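PDB 1DVP: hepatocyte growth factor-regulated tyrosine kinase substrate from Drosophila melanogaster, which is essential for endosome membrane invagination and multivesicular body formation, and promotes degradation of active tyrosine kinase receptors, potentially by sorting them into these bodies. Local coordinates for residues 21-26 and 198-203; 64-69 and 111-116. All coordinates share one frame; numbering follows the deposited sequence.

Interaction 1: residues 21-26 and 198-203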
loop_
_atom_site.group_PDB
_atom_site.type_symbol
_atom_site.label_atom_id
_atom_site.label_comp_id
_atom_site.label_asym_id
_atom_site.label_seq_id
_atom_site.Cartn_x
_atom_site.Cartn_y
_atom_site.Cartn_z
ATOM N N PRO A 21 -9.530 -16.937 -17.490
ATOM C CA PRO A 21 -8.097 -17.001 -17.792
ATOM C C PRO A 21 -7.250 -17.563 -16.641
ATOM O O PRO A 21 -7.558 -17.396 -15.478
ATOM C CB PRO A 21 -7.723 -15.550 -18.121
ATOM C CG PRO A 21 -9.048 -14.843 -18.385
ATOM C CD PRO A 21 -10.005 -15.541 -17.438
ATOM N N ASP A 22 -6.188 -18.236 -17.020
ATOM C CA ASP A 22 -5.226 -18.780 -16.110
ATOM C C ASP A 22 -4.079 -17.732 -16.064
ATOM O O ASP A 22 -3.035 -17.862 -16.726
ATOM C CB ASP A 22 -4.758 -20.130 -16.668
ATOM C CG ASP A 22 -3.662 -20.738 -15.838
ATOM O OD1 ASP A 22 -3.238 -20.075 -14.854
ATOM O OD2 ASP A 22 -3.204 -21.858 -16.176
ATOM N N TRP A 23 -4.314 -16.669 -15.308
ATOM C CA TRP A 23 -3.348 -15.578 -15.169
ATOM C C TRP A 23 -1.970 -16.023 -14.667
ATOM O O TRP A 23 -0.948 -15.557 -15.156
ATOM C CB TRP A 23 -3.941 -14.481 -14.291
ATOM C CG TRP A 23 -4.979 -13.766 -15.082
ATOM C CD1 TRP A 23 -6.365 -13.853 -14.965
ATOM C CD2 TRP A 23 -4.732 -12.972 -16.234
ATOM N NE1 TRP A 23 -6.972 -13.166 -15.995
ATOM C CE2 TRP A 23 -5.997 -12.611 -16.783
ATOM C CE3 TRP A 23 -3.559 -12.523 -16.865
ATOM C CZ2 TRP A 23 -6.113 -11.830 -17.927
ATOM C CZ3 TRP A 23 -3.688 -11.729 -18.024
ATOM C CH2 TRP A 23 -4.955 -11.404 -18.529
ATOM N N PRO A 24 -1.928 -16.919 -13.689
ATOM C CA PRO A 24 -0.623 -17.382 -13.198
ATOM C C PRO A 24 0.260 -17.941 -14.332
ATOM O O PRO A 24 1.443 -17.620 -14.395
ATOM C CB PRO A 24 -0.999 -18.458 -12.160
ATOM C CG PRO A 24 -2.296 -17.889 -11.579
ATOM C CD PRO A 24 -3.030 -17.445 -12.863
ATOM N N SER A 25 -0.299 -18.739 -15.229
ATOM C CA SER A 25 0.483 -19.308 -16.357
ATOM C C SER A 25 0.812 -18.215 -17.374
ATOM O O SER A 25 1.868 -18.213 -18.007
ATOM C CB SER A 25 -0.291 -20.429 -17.102
ATOM O OG SER A 25 -0.553 -21.559 -16.263
ATOM N N ILE A 26 -0.106 -17.278 -17.555
ATOM C CA ILE A 26 0.148 -16.217 -18.507
ATOM C C ILE A 26 1.311 -15.291 -18.039
ATOM O O ILE A 26 2.159 -14.862 -18.853
ATOM C CB ILE A 26 -1.146 -15.400 -18.766
ATOM C CG1 ILE A 26 -2.152 -16.277 -19.557
ATOM C CG2 ILE A 26 -0.807 -14.149 -19.540
ATOM C CD1 ILE A 26 -3.613 -15.677 -19.674
ATOM N N LEU A 198 -7.328 -9.717 -8.119
ATOM C CA LEU A 198 -6.805 -8.894 -9.208
ATOM C C LEU A 198 -5.788 -9.812 -9.831
ATOM O O LEU A 198 -4.556 -9.589 -9.800
ATOM C CB LEU A 198 -6.176 -7.635 -8.653
ATOM C CG LEU A 198 -7.203 -6.748 -7.912
ATOM C CD1 LEU A 198 -6.452 -5.678 -7.140
ATOM C CD2 LEU A 198 -8.165 -6.114 -8.890
ATOM N N PRO A 199 -6.311 -10.864 -10.446
ATOM C CA PRO A 199 -5.411 -11.842 -11.057
ATOM C C PRO A 199 -4.441 -11.289 -12.116
ATOM O O PRO A 199 -3.354 -11.826 -12.318
ATOM C CB PRO A 199 -6.379 -12.937 -11.516
ATOM C CG PRO A 199 -7.650 -12.153 -11.856
ATOM C CD PRO A 199 -7.730 -11.073 -10.805
ATOM N N LYS A 200 -4.792 -10.189 -12.753
ATOM C CA LYS A 200 -3.880 -9.635 -13.753
ATOM C C LYS A 200 -2.636 -9.024 -13.148
ATOM O O LYS A 200 -1.629 -8.810 -13.844
ATOM C CB LYS A 200 -4.576 -8.614 -14.635
ATOM C CG LYS A 200 -5.383 -9.254 -15.711
ATOM C CD LYS A 200 -6.526 -8.340 -16.138
ATOM C CE LYS A 200 -7.811 -9.138 -16.562
ATOM N NZ LYS A 200 -8.679 -9.484 -15.373
ATOM N N TYR A 201 -2.705 -8.728 -11.867
ATOM C CA TYR A 201 -1.561 -8.207 -11.152
ATOM C C TYR A 201 -0.895 -9.333 -10.360
ATOM O O TYR A 201 -0.068 -9.057 -9.507
ATOM C CB TYR A 201 -1.952 -7.139 -10.115
ATOM C CG TYR A 201 -2.519 -5.866 -10.659
ATOM C CD1 TYR A 201 -2.329 -5.486 -11.970
ATOM C CD2 TYR A 201 -3.227 -5.011 -9.808
ATOM C CE1 TYR A 201 -2.841 -4.258 -12.439
ATOM C CE2 TYR A 201 -3.717 -3.825 -10.239
ATOM C CZ TYR A 201 -3.528 -3.437 -11.558
ATOM O OH TYR A 201 -4.003 -2.200 -11.934
ATOM N N GLY A 202 -1.306 -10.580 -10.609
ATOM C CA GLY A 202 -0.733 -11.734 -9.908
ATOM C C GLY A 202 -1.356 -11.904 -8.542
ATOM O O GLY A 202 -0.821 -12.624 -7.688
ATOM N N ILE A 203 -2.498 -11.261 -8.303
ATOM C CA ILE A 203 -3.111 -11.404 -6.988
ATOM C C ILE A 203 -4.378 -12.257 -7.108
ATOM O O ILE A 203 -5.400 -11.779 -7.562
ATOM C CB ILE A 203 -3.484 -10.028 -6.433
ATOM C CG1 ILE A 203 -2.307 -9.062 -6.646
ATOM C CG2 ILE A 203 -3.878 -10.136 -4.953
ATOM C CD1 ILE A 203 -2.567 -7.668 -6.128
HETATM O O HOH W 1 -9.631 -12.152 -16.016
#

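Interaction 2: residues 64-69 and 111-116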
loop_
_atom_site.group_PDB
_atom_site.type_symbol
_atom_site.label_atom_id
_atom_site.label_comp_id
_atom_site.label_asym_id
_atom_site.label_seq_id
_atom_site.Cartn_x
_atom_site.Cartn_y
_atom_site.Cartn_z
ATOM N N LEU A 64 -5.577 -13.920 -25.869
ATOM C CA LEU A 64 -5.351 -13.260 -24.591
ATOM C C LEU A 64 -3.845 -13.392 -24.257
ATOM O O LEU A 64 -3.216 -12.436 -23.796
ATOM C CB LEU A 64 -6.201 -13.939 -23.506
ATOM C CG LEU A 64 -6.034 -13.350 -22.105
ATOM C CD1 LEU A 64 -6.332 -11.835 -22.102
ATOM C CD2 LEU A 64 -6.941 -14.077 -21.140
ATOM N N VAL A 65 -3.262 -14.570 -24.494
ATOM C CA VAL A 65 -1.841 -14.751 -24.225
ATOM C C VAL A 65 -1.070 -13.733 -25.075
ATOM O O VAL A 65 -0.145 -13.070 -24.607
ATOM C CB VAL A 65 -1.380 -16.218 -24.554
ATOM C CG1 VAL A 65 0.166 -16.348 -24.495
ATOM C CG2 VAL A 65 -2.033 -17.176 -23.567
ATOM N N LEU A 66 -1.471 -13.611 -26.332
ATOM C CA LEU A 66 -0.836 -12.677 -27.254
ATOM C C LEU A 66 -0.947 -11.223 -26.780
ATOM O O LEU A 66 0.015 -10.481 -26.817
ATOM C CB LEU A 66 -1.486 -12.821 -28.637
ATOM C CG LEU A 66 -0.593 -12.635 -29.883
ATOM C CD1 LEU A 66 -1.534 -12.274 -31.052
ATOM C CD2 LEU A 66 0.511 -11.569 -29.692
ATOM N N GLU A 67 -2.121 -10.816 -26.331
ATOM C CA GLU A 67 -2.319 -9.461 -25.837
ATOM C C GLU A 67 -1.339 -9.167 -24.688
ATOM O O GLU A 67 -0.759 -8.081 -24.597
ATOM C CB GLU A 67 -3.752 -9.312 -25.361
ATOM C CG GLU A 67 -4.112 -7.966 -24.690
ATOM C CD GLU A 67 -5.565 -7.991 -24.194
ATOM O OE1 GLU A 67 -6.249 -9.015 -24.481
ATOM O OE2 GLU A 67 -6.022 -7.032 -23.530
ATOM N N SER A 68 -1.168 -10.166 -23.823
ATOM C CA SER A 68 -0.301 -10.057 -22.660
ATOM C C SER A 68 1.173 -9.938 -22.948
ATOM O O SER A 68 1.846 -9.155 -22.285
ATOM C CB SER A 68 -0.522 -11.244 -21.710
ATOM O OG SER A 68 -1.845 -11.248 -21.265
ATOM N N ILE A 69 1.704 -10.708 -23.893
ATOM C CA ILE A 69 3.140 -10.567 -24.137
ATOM C C ILE A 69 3.442 -9.267 -24.892
ATOM O O ILE A 69 4.499 -8.670 -24.716
ATOM C CB ILE A 69 3.753 -11.818 -24.879
ATOM C CG1 ILE A 69 3.156 -11.980 -26.284
ATOM C CG2 ILE A 69 3.466 -13.088 -24.073
ATOM C CD1 ILE A 69 3.933 -13.015 -27.151
ATOM N N GLN A 111 -7.265 -2.811 -33.088
ATOM C CA GLN A 111 -7.601 -1.423 -32.763
ATOM C C GLN A 111 -6.848 -0.957 -31.522
ATOM O O GLN A 111 -6.331 0.171 -31.466
ATOM C CB GLN A 111 -9.122 -1.308 -32.545
ATOM C CG GLN A 111 -9.577 -0.003 -31.948
ATOM C CD GLN A 111 -11.093 0.072 -31.761
ATOM O OE1 GLN A 111 -11.681 -0.666 -30.953
ATOM N NE2 GLN A 111 -11.734 0.955 -32.526
ATOM N N THR A 112 -6.788 -1.821 -30.505
ATOM C CA THR A 112 -6.045 -1.472 -29.303
ATOM C C THR A 112 -4.615 -1.193 -29.708
ATOM O O THR A 112 -4.008 -0.210 -29.302
ATOM C CB THR A 112 -6.008 -2.629 -28.294
ATOM O OG1 THR A 112 -7.322 -2.823 -27.749
ATOM C CG2 THR A 112 -4.968 -2.293 -27.167
ATOM N N TRP A 113 -4.077 -2.084 -30.520
ATOM C CA TRP A 113 -2.706 -1.927 -30.943
ATOM C C TRP A 113 -2.501 -0.711 -31.852
ATOM O O TRP A 113 -1.448 -0.061 -31.812
ATOM C CB TRP A 113 -2.245 -3.223 -31.610
ATOM C CG TRP A 113 -2.174 -4.392 -30.619
ATOM C CD1 TRP A 113 -1.921 -4.303 -29.276
ATOM C CD2 TRP A 113 -2.247 -5.788 -30.922
ATOM N NE1 TRP A 113 -1.829 -5.553 -28.725
ATOM C CE2 TRP A 113 -2.019 -6.493 -29.706
ATOM C CE3 TRP A 113 -2.470 -6.527 -32.095
ATOM C CZ2 TRP A 113 -2.010 -7.903 -29.638
ATOM C CZ3 TRP A 113 -2.459 -7.948 -32.021
ATOM C CH2 TRP A 113 -2.230 -8.608 -30.803
ATOM N N ALA A 114 -3.505 -0.407 -32.674
ATOM C CA ALA A 114 -3.395 0.751 -33.552
ATOM C C ALA A 114 -3.242 1.994 -32.685
ATOM O O ALA A 114 -2.362 2.812 -32.934
ATOM C CB ALA A 114 -4.641 0.868 -34.459
ATOM N N TYR A 115 -4.065 2.140 -31.649
ATOM C CA TYR A 115 -3.932 3.309 -30.784
ATOM C C TYR A 115 -2.727 3.264 -29.843
ATOM O O TYR A 115 -2.128 4.312 -29.528
ATOM C CB TYR A 115 -5.189 3.540 -29.959
ATOM C CG TYR A 115 -6.297 4.132 -30.751
ATOM C CD1 TYR A 115 -7.144 3.317 -31.525
ATOM C CD2 TYR A 115 -6.476 5.512 -30.796
ATOM C CE1 TYR A 115 -8.149 3.875 -32.340
ATOM C CE2 TYR A 115 -7.470 6.086 -31.607
ATOM C CZ TYR A 115 -8.305 5.252 -32.376
ATOM O OH TYR A 115 -9.302 5.798 -33.153
ATOM N N ALA A 116 -2.373 2.064 -29.385
ATOM C CA ALA A 116 -1.229 1.929 -28.492
ATOM C C ALA A 116 0.066 2.415 -29.170
ATOM O O ALA A 116 0.800 3.220 -28.606
ATOM C CB ALA A 116 -1.069 0.463 -28.016
HETATM O O HOH W 2 -1.671 -6.023 -26.059
#

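Interaction 1: residues 21-26 and 198-203
The indole of W23 is pressed against P199 and K200 and carries the whole of this contact. K200 lays its aliphatic chain over one face of the ring: CG sits 3.4 Å from the centroid of the W23 six-membered ring, only 10° off the ring normal, a CH-pi contact, and K200 CE comes to 3.5 Å from W23 CZ2. P21 CB and I26 CD1 lie over the opposite face, toward its rim, so that the indole is held between them and K200. At the pyrrole end P199 meets the ring obliquely, its CB 3.6 Å from W23 CD1, while the carbonyl O of P199 lies 3.4 Å from W23 CB. Proline suits this place, being apolar and rigid at the start of a 3-10 turn.

The solvent side is looser and polar. Bends at chi3 (-147°) and chi4 (85°) curl the lysine chain along the indole, and one water accepts from both W23 NE1, at 2.8 Å, and K200 NZ, at 2.9 Å. An alanine in place of W23 would remove K200's platform and the water's indole donor, and would probably leave a gap between K200 and P21. At the start of helix 23-34, D22 is the N-cap, its OD1 accepting from S25 N. The contact is an interdomain interface, joining the start of a VHS helix to the turn between two strands of the FYVE zinc finger.

Interaction 2: residues 64-69 and 111-116
W113 reaches from helix 100-116 to helix 56-72 and meets L66 and E67 with the rim of its six-membered ring. The direct contact is apolar. L66 CD1 lies 3.7 Å from W113 CH2, near the plane of the indole, so the methyl abuts the edge and does not cover a face; the second methyl, CD2, stands farther off at 4.2 Å from the same CH2. The two side chains run at about a right angle to each other. Beside this pair, W113 CZ2 approaches the backbone at E67 CA, 4.1 Å away, again at the edge. With CG anti to its own carbonyl carbon (chi1 -67°), the indole spans the distance between the helices, whose nearest alpha carbons, E67 CA and W113 CA, are 9.1 Å apart. A long, flat tryptophan suits such a place, and leucine offers branched methyls to meet its end.

The polar part is carried by water. No direct hydrogen bond crosses between the segments, but one water accepts from W113 NE1 at 2.7 Å, lying in the plane of the ring, and donates to the carbonyl O of E67, also at 2.7 Å. The carboxylate of E67 turns to another partner, forming a salt bridge through OE1 with K105, earlier on the helix that carries W113. Elsewhere around the indole, F82 makes an edge-to-face contact and I126 of helix 125-135 packs against it.

The chemistry thus combines apolar packing at the indole's rim with a water that satisfies its N-H and passes the link on to the backbone carbonyl of E67, so that a buried tryptophan can join two helices of the VHS superhelix with no direct hydrogen bond between the segments.

How the interactions relate
From the N terminus, the chain enters helix 23-34 at residues 21-26, passes through 64-69 in the later part of helix 56-72, and reaches 111-116 near the end of helix 100-116, where interaction 2 closes a largely helical loop within the VHS domain. Only after the linker and most of the FYVE finger does 198-203 return to 21-26, so interaction 1 closes a far longer loop with interaction 2 nested inside it. Their centres are about 17 Å apart, yet they touch: P21 and W23 pack on L64, while W23 and I26 pack on S68. Helix 56-72 therefore lies between the two, so the VHS side of the interdomain contact rests on the same helix that receives W113.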